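Local coordinates for protein toxin PAU_02230 (Photorhabdus asymbiotica subsp. asymbiotica ATCC 43949, PDB 6HV6) that is the Photorhabdus toxin PaTox, the modelled part of which combines many helices with antiparallel beta sheets, at residues P120-F125 with D143-G148. The protein carries 1 engineered substitution. Numbering follows the deposited sequence.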
loop_
_atom_site.group_PDB
_atom_site.type_symbol
_atom_site.label_atom_id
_atom_site.label_comp_id
_atom_site.label_asym_id
_atom_site.label_seq_id
_atom_site.Cartn_x
_atom_site.Cartn_y
_atom_site.Cartn_z
ATOM N N PRO A 120 8.293 1.597 34.120
ATOM C CA PRO A 120 9.475 2.333 34.589
ATOM C C PRO A 120 10.682 1.462 34.862
ATOM O O PRO A 120 11.811 1.967 34.823
ATOM C CB PRO A 120 8.970 3.001 35.879
ATOM C CG PRO A 120 7.510 3.208 35.619
ATOM C CD PRO A 120 7.079 1.970 34.875
ATOM N N GLN A 121 10.498 0.179 35.151
ATOM C CA GLN A 121 11.700 -0.611 35.358
ATOM C C GLN A 121 12.531 -0.752 34.086
ATOM O O GLN A 121 13.607 -1.344 34.141
ATOM C CB GLN A 121 11.344 -1.987 35.933
ATOM C CG GLN A 121 10.339 -2.776 35.130
ATOM C CD GLN A 121 8.908 -2.589 35.602
ATOM O OE1 GLN A 121 8.390 -1.469 35.663
ATOM N NE2 GLN A 121 8.254 -3.698 35.928
ATOM N N TYR A 122 12.092 -0.207 32.950
ATOM C CA TYR A 122 12.916 -0.196 31.747
ATOM C C TYR A 122 13.360 1.205 31.358
ATOM O O TYR A 122 13.829 1.403 30.227
ATOM C CB TYR A 122 12.164 -0.865 30.604
ATOM C CG TYR A 122 11.809 -2.275 30.985
ATOM C CD1 TYR A 122 12.722 -3.305 30.804
ATOM C CD2 TYR A 122 10.592 -2.568 31.571
ATOM C CE1 TYR A 122 12.413 -4.596 31.170
ATOM C CE2 TYR A 122 10.274 -3.873 31.939
ATOM C CZ TYR A 122 11.201 -4.875 31.743
ATOM O OH TYR A 122 10.915 -6.170 32.092
ATOM N N ASP A 123 13.240 2.170 32.280
ATOM C CA ASP A 123 13.558 3.557 31.971
ATOM C C ASP A 123 14.996 3.715 31.504
ATOM O O ASP A 123 15.315 4.679 30.801
ATOM C CB ASP A 123 13.340 4.436 33.196
ATOM C CG ASP A 123 11.873 4.756 33.444
ATOM O OD1 ASP A 123 11.042 4.628 32.520
ATOM O OD2 ASP A 123 11.572 5.155 34.571
ATOM N N ASN A 124 15.881 2.807 31.910
ATOM C CA ASN A 124 17.273 2.922 31.490
ATOM C C ASN A 124 17.420 2.839 29.977
ATOM O O ASN A 124 18.434 3.295 29.439
ATOM C CB ASN A 124 18.110 1.827 32.150
ATOM C CG ASN A 124 17.884 0.470 31.512
ATOM O OD1 ASN A 124 16.883 -0.191 31.771
ATOM N ND2 ASN A 124 18.812 0.057 30.653
ATOM N N PHE A 125 16.436 2.266 29.277
ATOM C CA PHE A 125 16.499 2.219 27.824
ATOM C C PHE A 125 16.114 3.548 27.190
ATOM O O PHE A 125 16.447 3.781 26.025
ATOM C CB PHE A 125 15.579 1.114 27.274
ATOM C CG PHE A 125 16.019 -0.274 27.636
ATOM C CD1 PHE A 125 17.346 -0.637 27.546
ATOM C CD2 PHE A 125 15.105 -1.216 28.067
ATOM C CE1 PHE A 125 17.766 -1.917 27.870
ATOM C CE2 PHE A 125 15.521 -2.490 28.405
ATOM C CZ PHE A 125 16.852 -2.838 28.314
ATOM N N ASP A 143 16.115 -10.706 27.887
ATOM C CA ASP A 143 15.116 -11.765 27.883
ATOM C C ASP A 143 13.924 -11.372 27.018
ATOM O O ASP A 143 13.862 -10.274 26.457
ATOM C CB ASP A 143 14.690 -12.122 29.309
ATOM C CG ASP A 143 14.022 -10.962 30.060
ATOM O OD1 ASP A 143 13.639 -9.939 29.459
ATOM O OD2 ASP A 143 13.882 -11.087 31.295
ATOM N N ALA A 144 12.960 -12.290 26.917
ATOM C CA ALA A 144 11.811 -12.085 26.039
ATOM C C ALA A 144 11.063 -10.809 26.391
ATOM O O ALA A 144 10.692 -10.026 25.507
ATOM C CB ALA A 144 10.875 -13.292 26.116
ATOM N N THR A 145 10.828 -10.579 27.684
ATOM C CA THR A 145 10.092 -9.387 28.094
ATOM C C THR A 145 10.826 -8.133 27.650
ATOM O O THR A 145 10.232 -7.212 27.080
ATOM C CB THR A 145 9.902 -9.394 29.610
ATOM O OG1 THR A 145 9.212 -10.594 29.991
ATOM C CG2 THR A 145 9.087 -8.181 30.065
ATOM N N THR A 146 12.138 -8.106 27.873
ATOM C CA THR A 146 12.928 -6.915 27.607
ATOM C C THR A 146 12.981 -6.626 26.117
ATOM O O THR A 146 12.871 -5.468 25.701
ATOM C CB THR A 146 14.326 -7.115 28.205
ATOM O OG1 THR A 146 14.185 -7.394 29.596
ATOM C CG2 THR A 146 15.195 -5.890 28.050
ATOM N N LYS A 147 13.133 -7.671 25.299
ATOM C CA LYS A 147 13.050 -7.491 23.857
ATOM C C LYS A 147 11.702 -6.890 23.454
ATOM O O LYS A 147 11.650 -5.969 22.635
ATOM C CB LYS A 147 13.289 -8.826 23.150
ATOM C CG LYS A 147 14.727 -9.403 23.275
ATOM C CD LYS A 147 14.911 -10.534 22.257
ATOM C CE LYS A 147 16.051 -11.505 22.624
ATOM N NZ LYS A 147 17.388 -10.841 22.794
ATOM N N GLY A 148 10.598 -7.386 24.026
ATOM C CA GLY A 148 9.296 -6.804 23.713
ATOM C C GLY A 148 9.225 -5.328 24.065
ATOM O O GLY A 148 8.780 -4.506 23.264
#
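The side chains of Y122 and F125 meet the first turn of helix 144-176 at T145 and T146. F125 meets T146 edge-on: T146 CG2 lies near the ring plane, 3.4 Å from F125 CE2, and the two side chains stand at about a right angle. This methyl is set anti to the T146 backbone N, which places the hydroxyl beside that N (chi1 -57°). There, T146 OG1 gives a 2.6 Å hydrogen bond to D143 OD1 from above the carboxylate plane, while T146 N reaches D143 OD1 at 2.9 Å, nearly along its C-O axis and with an N-H...O angle of 156°. Two donors thus grip D143 OD1, a side-chain oxygen of the N-cap residue; the backbone bond caps the helix start, and the hydroxyl bond helps hold the T146 rotamer. T146 OG1 also lies at the edge of the Y122 ring, 3.7 Å from CE1. Farther along the tyrosine, Y122 OH touches T145 CG2 at 3.4 Å, with no hydrogen bond across the contact. The total buried surface is 163 Å², evidence of a modest van der Waals seam. Y122 and F125, between helices 101-115 and 130-138, also touch K153 of helix 144-176, whose opening turn packs through A144 and T145 against helix 101-115.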